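Local coordinates for protein putative glucose-6-phosphate 1-epimerase (Salmonella typhimurium, PDB 2HTA) that probably interconverts the alpha and beta anomers of glucose 6-phosphate, acting as a hexose-6-phosphate mutarotase related to aldose 1-epimerases, at residues 55-65 with 154-164; 182-193 with 235-246. One frame throughout, in Å; residues are numbered along the deposited sequence.

After helix 14-22 the chain builds an antiparallel sheet that ends on strand 61-67. Contact 1 closes a loop of 88 residues when the hairpin of strands 151-158 and 162-169 packs its side chains against the hairpin 55-65. Strand 162-169 then leads into strand 172-183. Contact 2 opens there and closes a shorter loop of 41 residues, when strand 232-237 pairs with strand 191-193 and runs on into strand 242-249. The two contacts follow in series and neither nest nor cross. Both reach the same large antiparallel sheet. Contact 1 covers part of it with the N-terminal sheet; contact 2 joins its strands 191-193 and 232-237 and packs it against strand 172-183.

Contact 1: 55-65 with 154-164; sequences FALQGAHLLSW and ARFKVGKTCEI
W65 holds its indole carbon CG anti to the backbone N (chi1 169°), which carries the ring out so that its edge meets the turn at 159-161. F55 and F156 both set CG anti to their carbonyl carbons, and the two side chains run past one another head to tail. The F55 edge then meets the F156 face. CE1 of F55 lies over the centre of that ring, 3.5 Å from F156 CG, with the planes at 74°. This is a T-shaped stack.

L62 sits beside the pair. Its CB is 3.9 Å from CE2 of F156. Its CD2 reaches both C162 SG, at 3.7 Å, and CD1 of I164. A60 and A154 meet through their methyl groups at one end of the contact.

At the other end, W65 uses both a face and an edge. CB of C162 stands over the indole face, 3.5 Å from the centroid of the six-membered ring, in a CH-pi contact. SG of C162 lies above the five-membered ring at a longer distance. At the indole edge, NE1 donates to the carbonyl O of G159 at 3.0 Å. The N-H...O angle is 145°, and the acceptor lies in the ring plane. The K160 carbonyl O comes to the same edge, 3.3 Å from CZ2.

The arrangement is face-to-face packing of two beta hairpins, from two antiparallel sheets of the mutarotase fold. F134 of strand 130-137 meets the F55 ring as well, and W118 touches A60 and A154. The contact is buried and mostly apolar. Its one direct hydrogen bond gives the buried indole N-H a partner and, together with C162 over the face, fixes the rotation of the W65 ring.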
loop_
_atom_site.group_PDB
_atom_site.type_symbol
_atom_site.label_atom_id
_atom_site.label_comp_id
_atom_site.label_asym_id
_atom_site.label_seq_id
_atom_site.Cartn_x
_atom_site.Cartn_y
_atom_site.Cartn_z
ATOM N N PHE A 55 -9.617 6.844 -1.426
ATOM C CA PHE A 55 -9.107 6.353 -0.170
ATOM C C PHE A 55 -10.282 5.799 0.621
ATOM O O PHE A 55 -11.402 6.276 0.480
ATOM C CB PHE A 55 -8.609 7.527 0.650
ATOM C CG PHE A 55 -7.410 8.229 0.091
ATOM C CD1 PHE A 55 -6.120 7.940 0.563
ATOM C CD2 PHE A 55 -7.575 9.238 -0.862
ATOM C CE1 PHE A 55 -4.997 8.624 0.014
ATOM C CE2 PHE A 55 -6.473 9.927 -1.394
ATOM C CZ PHE A 55 -5.197 9.630 -0.945
ATOM N N ALA A 56 -10.028 4.841 1.513
ATOM C CA ALA A 56 -10.982 4.597 2.582
ATOM C C ALA A 56 -10.450 5.321 3.821
ATOM O O ALA A 56 -9.221 5.309 4.102
ATOM C CB ALA A 56 -11.098 3.079 2.866
ATOM N N LEU A 57 -11.375 5.881 4.618
ATOM C CA LEU A 57 -11.020 6.389 5.943
ATOM C C LEU A 57 -10.481 5.259 6.785
ATOM O O LEU A 57 -9.549 5.468 7.590
ATOM C CB LEU A 57 -12.198 7.048 6.675
ATOM C CG LEU A 57 -12.610 8.391 6.054
ATOM C CD1 LEU A 57 -13.880 8.942 6.728
ATOM C CD2 LEU A 57 -11.462 9.453 6.159
ATOM N N GLN A 58 -11.090 4.081 6.645
ATOM C CA GLN A 58 -10.579 2.883 7.334
ATOM C C GLN A 58 -9.195 2.506 6.834
ATOM O O GLN A 58 -9.013 2.192 5.651
ATOM C CB GLN A 58 -11.554 1.712 7.179
ATOM C CG GLN A 58 -11.095 0.466 7.900
ATOM C CD GLN A 58 -12.212 -0.529 7.920
ATOM O OE1 GLN A 58 -13.156 -0.373 8.671
ATOM N NE2 GLN A 58 -12.121 -1.528 7.088
ATOM N N GLY A 59 -8.194 2.549 7.711
ATOM C CA GLY A 59 -6.835 2.303 7.279
ATOM C C GLY A 59 -6.129 3.426 6.522
ATOM O O GLY A 59 -5.029 3.188 5.984
ATOM N N ALA A 60 -6.718 4.627 6.471
ATOM C CA ALA A 60 -6.239 5.695 5.552
ATOM C C ALA A 60 -5.711 5.028 4.294
ATOM O O ALA A 60 -4.535 5.208 3.916
ATOM C CB ALA A 60 -5.123 6.517 6.204
ATOM N N HIS A 61 -6.556 4.202 3.689
ATOM C CA HIS A 61 -6.121 3.213 2.715
ATOM C C HIS A 61 -6.279 3.777 1.316
ATOM O O HIS A 61 -7.394 3.964 0.816
ATOM C CB HIS A 61 -6.996 1.955 2.854
ATOM C CG HIS A 61 -6.413 0.722 2.218
ATOM N ND1 HIS A 61 -6.187 -0.450 2.929
ATOM C CD2 HIS A 61 -6.097 0.441 0.925
ATOM C CE1 HIS A 61 -5.700 -1.368 2.105
ATOM N NE2 HIS A 61 -5.632 -0.846 0.883
ATOM N N LEU A 62 -5.148 4.060 0.683
ATOM C CA LEU A 62 -5.177 4.488 -0.704
ATOM C C LEU A 62 -5.626 3.297 -1.558
ATOM O O LEU A 62 -4.960 2.311 -1.640
ATOM C CB LEU A 62 -3.771 4.988 -1.100
ATOM C CG LEU A 62 -3.594 5.449 -2.563
ATOM C CD1 LEU A 62 -4.494 6.629 -2.984
ATOM C CD2 LEU A 62 -2.079 5.801 -2.762
ATOM N N LEU A 63 -6.767 3.429 -2.206
ATOM C CA LEU A 63 -7.383 2.358 -3.000
ATOM C C LEU A 63 -6.967 2.405 -4.464
ATOM O O LEU A 63 -6.835 1.353 -5.109
ATOM C CB LEU A 63 -8.906 2.567 -2.990
ATOM C CG LEU A 63 -9.556 2.644 -1.604
ATOM C CD1 LEU A 63 -11.032 2.955 -1.627
ATOM C CD2 LEU A 63 -9.299 1.285 -0.900
ATOM N N SER A 64 -6.745 3.608 -4.987
ATOM C CA SER A 64 -6.496 3.726 -6.456
ATOM C C SER A 64 -5.785 5.053 -6.721
ATOM O O SER A 64 -5.947 5.991 -5.951
ATOM C CB SER A 64 -7.816 3.654 -7.277
ATOM O OG SER A 64 -8.624 4.802 -7.094
ATOM N N TRP A 65 -5.045 5.119 -7.823
ATOM C CA TRP A 65 -4.364 6.328 -8.237
ATOM C C TRP A 65 -4.173 6.170 -9.750
ATOM O O TRP A 65 -3.580 5.194 -10.219
ATOM C CB TRP A 65 -3.000 6.506 -7.498
ATOM C CG TRP A 65 -2.157 7.603 -8.105
ATOM C CD1 TRP A 65 -2.542 8.930 -8.313
ATOM C CD2 TRP A 65 -0.846 7.472 -8.682
ATOM N NE1 TRP A 65 -1.500 9.624 -8.888
ATOM C CE2 TRP A 65 -0.483 8.743 -9.188
ATOM C CE3 TRP A 65 0.064 6.393 -8.811
ATOM C CZ2 TRP A 65 0.758 8.989 -9.834
ATOM C CZ3 TRP A 65 1.310 6.630 -9.429
ATOM C CH2 TRP A 65 1.632 7.922 -9.960
ATOM N N ALA A 154 -0.636 9.748 8.155
ATOM C CA ALA A 154 -0.352 9.257 6.790
ATOM C C ALA A 154 -0.584 10.487 5.898
ATOM O O ALA A 154 -1.696 11.035 5.872
ATOM C CB ALA A 154 -1.275 8.112 6.391
ATOM N N ARG A 155 0.473 10.947 5.259
ATOM C CA ARG A 155 0.405 12.128 4.369
ATOM C C ARG A 155 0.583 11.637 2.975
ATOM O O ARG A 155 1.518 10.860 2.722
ATOM C CB ARG A 155 1.516 13.114 4.745
ATOM C CG ARG A 155 1.423 13.623 6.196
ATOM C CD ARG A 155 2.472 14.692 6.442
ATOM N NE ARG A 155 2.181 15.463 7.640
ATOM C CZ ARG A 155 2.679 15.182 8.841
ATOM N NH1 ARG A 155 2.360 15.937 9.892
ATOM N NH2 ARG A 155 3.526 14.174 8.978
ATOM N N PHE A 156 -0.337 12.018 2.083
ATOM C CA PHE A 156 -0.328 11.630 0.687
ATOM C C PHE A 156 -0.202 12.841 -0.207
ATOM O O PHE A 156 -0.734 13.891 0.133
ATOM C CB PHE A 156 -1.644 10.972 0.325
ATOM C CG PHE A 156 -1.884 9.705 1.076
ATOM C CD1 PHE A 156 -2.436 9.748 2.354
ATOM C CD2 PHE A 156 -1.479 8.483 0.529
ATOM C CE1 PHE A 156 -2.650 8.519 3.085
ATOM C CE2 PHE A 156 -1.731 7.270 1.242
ATOM C CZ PHE A 156 -2.287 7.320 2.502
ATOM N N LYS A 157 0.479 12.690 -1.335
ATOM C CA LYS A 157 0.468 13.715 -2.418
ATOM C C LYS A 157 0.045 12.990 -3.676
ATOM O O LYS A 157 0.731 12.072 -4.086
ATOM C CB LYS A 157 1.872 14.296 -2.570
ATOM C CG LYS A 157 2.327 15.013 -1.357
ATOM C CD LYS A 157 3.527 15.930 -1.743
ATOM C CE LYS A 157 3.980 16.776 -0.577
ATOM N NZ LYS A 157 5.195 17.537 -0.989
ATOM N N VAL A 158 -1.127 13.298 -4.245
ATOM C CA VAL A 158 -1.572 12.581 -5.414
ATOM C C VAL A 158 -1.663 13.539 -6.580
ATOM O O VAL A 158 -2.313 14.562 -6.492
ATOM C CB VAL A 158 -2.914 11.785 -5.205
ATOM C CG1 VAL A 158 -2.697 10.708 -4.110
ATOM C CG2 VAL A 158 -4.062 12.709 -4.757
ATOM N N GLY A 159 -0.932 13.226 -7.615
ATOM C CA GLY A 159 -0.860 14.070 -8.785
ATOM C C GLY A 159 -0.243 13.310 -9.905
ATOM O O GLY A 159 -0.565 12.150 -10.153
ATOM N N LYS A 160 0.668 13.962 -10.623
ATOM C CA LYS A 160 1.486 13.251 -11.654
ATOM C C LYS A 160 2.307 12.098 -11.033
ATOM O O LYS A 160 2.571 11.070 -11.670
ATOM C CB LYS A 160 2.443 14.293 -12.284
ATOM C CG LYS A 160 3.394 13.727 -13.323
ATOM C CD LYS A 160 4.228 14.846 -14.051
ATOM C CE LYS A 160 5.047 15.627 -13.040
ATOM N NZ LYS A 160 6.175 16.495 -13.610
ATOM N N THR A 161 2.754 12.293 -9.802
ATOM C CA THR A 161 3.351 11.204 -9.081
ATOM C C THR A 161 2.516 10.987 -7.790
ATOM O O THR A 161 1.560 11.732 -7.481
ATOM C CB THR A 161 4.785 11.508 -8.660
ATOM O OG1 THR A 161 4.810 12.608 -7.764
ATOM C CG2 THR A 161 5.753 11.767 -9.876
ATOM N N CYS A 162 2.885 9.978 -7.015
ATOM C CA CYS A 162 2.124 9.705 -5.791
ATOM C C CYS A 162 3.138 9.563 -4.664
ATOM O O CYS A 162 4.080 8.781 -4.810
ATOM C CB CYS A 162 1.333 8.417 -6.000
ATOM S SG CYS A 162 0.375 7.939 -4.485
ATOM N N GLU A 163 2.996 10.336 -3.588
ATOM C CA GLU A 163 3.883 10.222 -2.439
ATOM C C GLU A 163 3.066 9.755 -1.253
ATOM O O GLU A 163 1.925 10.189 -1.055
ATOM C CB GLU A 163 4.567 11.520 -2.098
ATOM C CG GLU A 163 5.246 12.130 -3.313
ATOM C CD GLU A 163 5.863 13.482 -2.969
ATOM O OE1 GLU A 163 6.103 13.731 -1.736
ATOM O OE2 GLU A 163 6.103 14.269 -3.918
ATOM N N ILE A 164 3.669 8.866 -0.467
ATOM C CA ILE A 164 3.010 8.303 0.735
ATOM C C ILE A 164 4.037 8.455 1.843
ATOM O O ILE A 164 5.175 8.064 1.650
ATOM C CB ILE A 164 2.641 6.831 0.519
ATOM C CG1 ILE A 164 1.719 6.721 -0.710
ATOM C CG2 ILE A 164 1.914 6.263 1.809
ATOM C CD1 ILE A 164 1.684 5.346 -1.383
#

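Contact 2: 182-193 with 235-246; sequences FNVGDIANVKVS and IHDATLNRTIDV
I235 and V192 form a non-hydrogen-bonded antiparallel pair, next to the hydrogen-bonded pair of H236 and K191. This pairing joins strands 191-193 and 232-237 in the large antiparallel sheet of the mutarotase fold. H236 N donates to K191 O at 2.8 Å.

Most apolar contacts gather round I235 and F182. CD1 of I235 lies 3.6 Å from CD1 of F182, and CG2 of I235 touches CG1 of both V184 and V190. The far end of F182 reaches V246, with CZ 3.6 Å from CG2. V281 of strand 278-286 also packs on F182 and I235.

Polar contacts join the two segments at the turns and between strands 172-183 and 242-249. D237 sets CG anti to the backbone N (chi1 -172°), which brings OD2 to G185 N at 2.9 Å. OD1 of D237 accepts from L240 N in an Asx motif within its own turn. N189 ND2 donates to T239 OG1. R242 NH2 donates to N183 O from above the carbonyl plane, and also bonds E72 O, which N183 ND2 shares. Water 1 joins N183 O, D237 OD2 and R242 NE.

H236 meets S193 at its ring edge. NE2 of H236 and OG of S193 are 2.7 Å apart in the imidazole plane, in a hydrogen bond that either could donate.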
loop_
_atom_site.group_PDB
_atom_site.type_symbol
_atom_site.label_atom_id
_atom_site.label_comp_id
_atom_site.label_asym_id
_atom_site.label_seq_id
_atom_site.Cartn_x
_atom_site.Cartn_y
_atom_site.Cartn_z
ATOM N N PHE A 182 0.468 -2.988 -7.341
ATOM C CA PHE A 182 0.630 -2.291 -8.602
ATOM C C PHE A 182 -0.037 -3.103 -9.683
ATOM O O PHE A 182 0.154 -4.309 -9.788
ATOM C CB PHE A 182 2.118 -2.082 -8.876
ATOM C CG PHE A 182 2.747 -1.154 -7.902
ATOM C CD1 PHE A 182 3.558 -1.636 -6.867
ATOM C CD2 PHE A 182 2.439 0.204 -7.939
ATOM C CE1 PHE A 182 4.082 -0.762 -5.910
ATOM C CE2 PHE A 182 2.988 1.110 -7.002
ATOM C CZ PHE A 182 3.806 0.617 -5.979
ATOM N N ASN A 183 -0.845 -2.393 -10.455
ATOM C CA ASN A 183 -1.592 -2.923 -11.598
ATOM C C ASN A 183 -0.605 -3.214 -12.721
ATOM O O ASN A 183 0.188 -2.359 -13.116
ATOM C CB ASN A 183 -2.637 -1.864 -11.984
ATOM C CG ASN A 183 -3.630 -2.335 -13.045
ATOM O OD1 ASN A 183 -4.058 -3.486 -13.045
ATOM N ND2 ASN A 183 -4.021 -1.412 -13.957
ATOM N N VAL A 184 -0.603 -4.462 -13.167
ATOM C CA VAL A 184 0.258 -4.908 -14.273
ATOM C C VAL A 184 -0.582 -5.594 -15.346
ATOM O O VAL A 184 -1.664 -6.123 -15.051
ATOM C CB VAL A 184 1.447 -5.831 -13.849
ATOM C CG1 VAL A 184 2.361 -5.090 -12.881
ATOM C CG2 VAL A 184 0.970 -7.143 -13.228
ATOM N N GLY A 185 -0.086 -5.593 -16.581
ATOM C CA GLY A 185 -0.847 -6.272 -17.668
ATOM C C GLY A 185 -0.910 -7.769 -17.515
ATOM O O GLY A 185 -1.989 -8.392 -17.662
ATOM N N ASP A 186 0.241 -8.361 -17.227
ATOM C CA ASP A 186 0.332 -9.799 -17.045
ATOM C C ASP A 186 1.525 -10.169 -16.196
ATOM O O ASP A 186 2.681 -9.995 -16.608
ATOM C CB ASP A 186 0.520 -10.414 -18.427
ATOM C CG ASP A 186 0.510 -11.932 -18.422
ATOM O OD1 ASP A 186 0.642 -12.587 -17.373
ATOM O OD2 ASP A 186 0.339 -12.467 -19.528
ATOM N N ILE A 187 1.267 -10.781 -15.053
ATOM C CA ILE A 187 2.353 -11.057 -14.114
ATOM C C ILE A 187 3.452 -11.947 -14.736
ATOM O O ILE A 187 4.630 -11.873 -14.371
ATOM C CB ILE A 187 1.791 -11.723 -12.843
ATOM C CG1 ILE A 187 2.890 -11.960 -11.806
ATOM C CG2 ILE A 187 1.099 -13.028 -13.198
ATOM C CD1 ILE A 187 3.462 -10.680 -11.153
ATOM N N ALA A 188 3.060 -12.787 -15.692
ATOM C CA ALA A 188 3.968 -13.736 -16.311
ATOM C C ALA A 188 5.077 -13.019 -17.065
ATOM O O ALA A 188 6.136 -13.595 -17.284
ATOM C CB ALA A 188 3.191 -14.692 -17.282
ATOM N N ASN A 189 4.878 -11.780 -17.490
ATOM C CA ASN A 189 6.030 -11.128 -18.107
ATOM C C ASN A 189 6.710 -10.067 -17.232
ATOM O O ASN A 189 7.691 -9.441 -17.668
ATOM C CB ASN A 189 5.728 -10.538 -19.493
ATOM C CG ASN A 189 4.694 -9.448 -19.452
ATOM O OD1 ASN A 189 4.831 -8.441 -18.718
ATOM N ND2 ASN A 189 3.644 -9.626 -20.244
ATOM N N VAL A 190 6.184 -9.855 -16.029
ATOM C CA VAL A 190 6.679 -8.754 -15.190
ATOM C C VAL A 190 8.064 -9.100 -14.672
ATOM O O VAL A 190 8.313 -10.222 -14.289
ATOM C CB VAL A 190 5.706 -8.478 -14.014
ATOM C CG1 VAL A 190 6.370 -7.559 -12.979
ATOM C CG2 VAL A 190 4.455 -7.847 -14.558
ATOM N N LYS A 191 8.984 -8.149 -14.726
ATOM C CA LYS A 191 10.166 -8.229 -13.896
ATOM C C LYS A 191 10.346 -6.937 -13.106
ATOM O O LYS A 191 9.947 -5.810 -13.552
ATOM C CB LYS A 191 11.409 -8.594 -14.699
ATOM C CG LYS A 191 11.738 -7.565 -15.755
ATOM C CD LYS A 191 12.673 -8.153 -16.858
ATOM C CE LYS A 191 12.901 -7.072 -17.937
ATOM N NZ LYS A 191 14.033 -7.351 -18.934
ATOM N N VAL A 192 10.939 -7.083 -11.924
ATOM C CA VAL A 192 11.248 -5.923 -11.085
ATOM C C VAL A 192 12.753 -5.863 -10.906
ATOM O O VAL A 192 13.371 -6.862 -10.532
ATOM C CB VAL A 192 10.525 -6.016 -9.711
ATOM C CG1 VAL A 192 10.862 -4.781 -8.828
ATOM C CG2 VAL A 192 9.003 -6.119 -9.949
ATOM N N SER A 193 13.341 -4.702 -11.181
ATOM C CA SER A 193 14.785 -4.524 -11.028
ATOM C C SER A 193 15.039 -3.577 -9.867
ATOM O O SER A 193 14.077 -3.008 -9.306
ATOM C CB SER A 193 15.394 -3.963 -12.341
ATOM O OG SER A 193 14.764 -2.762 -12.680
ATOM N N ILE A 235 9.447 -1.570 -11.862
ATOM C CA ILE A 235 8.547 -2.642 -12.365
ATOM C C ILE A 235 8.474 -2.444 -13.899
ATOM O O ILE A 235 8.103 -1.349 -14.361
ATOM C CB ILE A 235 7.105 -2.549 -11.811
ATOM C CG1 ILE A 235 7.172 -2.528 -10.259
ATOM C CG2 ILE A 235 6.161 -3.673 -12.432
ATOM C CD1 ILE A 235 5.845 -2.226 -9.567
ATOM N N HIS A 236 8.856 -3.465 -14.647
ATOM C CA HIS A 236 8.853 -3.363 -16.123
ATOM C C HIS A 236 7.645 -4.119 -16.616
ATOM O O HIS A 236 7.555 -5.323 -16.380
ATOM C CB HIS A 236 10.115 -4.029 -16.663
ATOM C CG HIS A 236 11.373 -3.464 -16.088
ATOM N ND1 HIS A 236 12.124 -2.527 -16.744
ATOM C CD2 HIS A 236 12.020 -3.723 -14.924
ATOM C CE1 HIS A 236 13.179 -2.205 -16.007
ATOM N NE2 HIS A 236 13.133 -2.920 -14.888
ATOM N N ASP A 237 6.756 -3.429 -17.359
ATOM C CA ASP A 237 5.514 -4.013 -17.822
ATOM C C ASP A 237 5.376 -3.880 -19.336
ATOM O O ASP A 237 5.013 -2.824 -19.821
ATOM C CB ASP A 237 4.322 -3.306 -17.167
ATOM C CG ASP A 237 2.988 -3.996 -17.468
ATOM O OD1 ASP A 237 2.835 -4.801 -18.437
ATOM O OD2 ASP A 237 2.062 -3.710 -16.725
ATOM N N ALA A 238 5.696 -4.943 -20.053
ATOM C CA ALA A 238 5.674 -4.953 -21.519
ATOM C C ALA A 238 4.229 -4.857 -22.030
ATOM O O ALA A 238 3.967 -4.218 -23.076
ATOM C CB ALA A 238 6.354 -6.241 -22.044
ATOM N N THR A 239 3.286 -5.446 -21.288
ATOM C CA THR A 239 1.882 -5.461 -21.722
ATOM C C THR A 239 1.190 -4.081 -21.697
ATOM O O THR A 239 0.557 -3.666 -22.682
ATOM C CB THR A 239 1.095 -6.470 -20.919
ATOM O OG1 THR A 239 1.763 -7.751 -21.008
ATOM C CG2 THR A 239 -0.348 -6.552 -21.426
ATOM N N LEU A 240 1.359 -3.334 -20.609
ATOM C CA LEU A 240 0.825 -1.987 -20.526
ATOM C C LEU A 240 1.837 -0.991 -21.052
ATOM O O LEU A 240 1.617 0.216 -20.988
ATOM C CB LEU A 240 0.468 -1.660 -19.057
ATOM C CG LEU A 240 -0.619 -2.545 -18.431
ATOM C CD1 LEU A 240 -1.101 -2.049 -17.065
ATOM C CD2 LEU A 240 -1.771 -2.692 -19.394
ATOM N N ASN A 241 2.993 -1.484 -21.481
ATOM C CA ASN A 241 3.995 -0.616 -22.109
ATOM C C ASN A 241 4.450 0.511 -21.203
ATOM O O ASN A 241 4.482 1.689 -21.593
ATOM C CB ASN A 241 3.456 -0.045 -23.421
ATOM C CG ASN A 241 3.117 -1.144 -24.426
ATOM O OD1 ASN A 241 3.896 -2.110 -24.621
ATOM N ND2 ASN A 241 1.936 -1.039 -25.038
ATOM N N ARG A 242 4.758 0.178 -19.952
ATOM C CA ARG A 242 5.196 1.241 -19.048
ATOM C C ARG A 242 6.171 0.670 -18.021
ATOM O O ARG A 242 6.230 -0.557 -17.872
ATOM C CB ARG A 242 3.984 1.832 -18.319
ATOM C CG ARG A 242 3.235 0.896 -17.310
ATOM C CD ARG A 242 1.996 1.589 -16.832
ATOM N NE ARG A 242 1.280 0.770 -15.842
ATOM C CZ ARG A 242 0.170 1.178 -15.235
ATOM N NH1 ARG A 242 -0.324 2.371 -15.524
ATOM N NH2 ARG A 242 -0.434 0.411 -14.338
ATOM N N THR A 243 6.907 1.540 -17.337
ATOM C CA THR A 243 7.548 1.103 -16.063
ATOM C C THR A 243 6.920 1.894 -14.908
ATOM O O THR A 243 6.428 3.032 -15.086
ATOM C CB THR A 243 9.076 1.371 -16.041
ATOM O OG1 THR A 243 9.277 2.736 -16.310
ATOM C CG2 THR A 243 9.814 0.582 -17.092
ATOM N N ILE A 244 6.866 1.268 -13.747
ATOM C CA ILE A 244 6.500 1.979 -12.549
ATOM C C ILE A 244 7.739 2.015 -11.637
ATOM O O ILE A 244 8.363 0.965 -11.355
ATOM C CB ILE A 244 5.294 1.319 -11.837
ATOM C CG1 ILE A 244 4.010 1.346 -12.739
ATOM C CG2 ILE A 244 5.038 1.999 -10.514
ATOM C CD1 ILE A 244 2.936 0.233 -12.303
ATOM N N ASP A 245 8.114 3.215 -11.233
ATOM C CA ASP A 245 9.238 3.405 -10.313
ATOM C C ASP A 245 8.659 3.457 -8.920
ATOM O O ASP A 245 7.745 4.233 -8.670
ATOM C CB ASP A 245 9.926 4.720 -10.621
ATOM C CG ASP A 245 10.584 4.701 -11.967
ATOM O OD1 ASP A 245 10.981 3.603 -12.483
ATOM O OD2 ASP A 245 10.690 5.794 -12.534
ATOM N N VAL A 246 9.195 2.648 -8.006
ATOM C CA VAL A 246 8.742 2.653 -6.604
ATOM C C VAL A 246 9.953 3.017 -5.756
ATOM O O VAL A 246 10.902 2.234 -5.677
ATOM C CB VAL A 246 8.179 1.249 -6.203
ATOM C CG1 VAL A 246 7.512 1.316 -4.854
ATOM C CG2 VAL A 246 7.194 0.731 -7.218
HETATM O O HOH W 1 2.169 -1.776 -14.893
HETATM O O HOH W 2 2.704 -7.228 -17.344
HETATM O O HOH W 3 7.281 -6.762 -18.835
#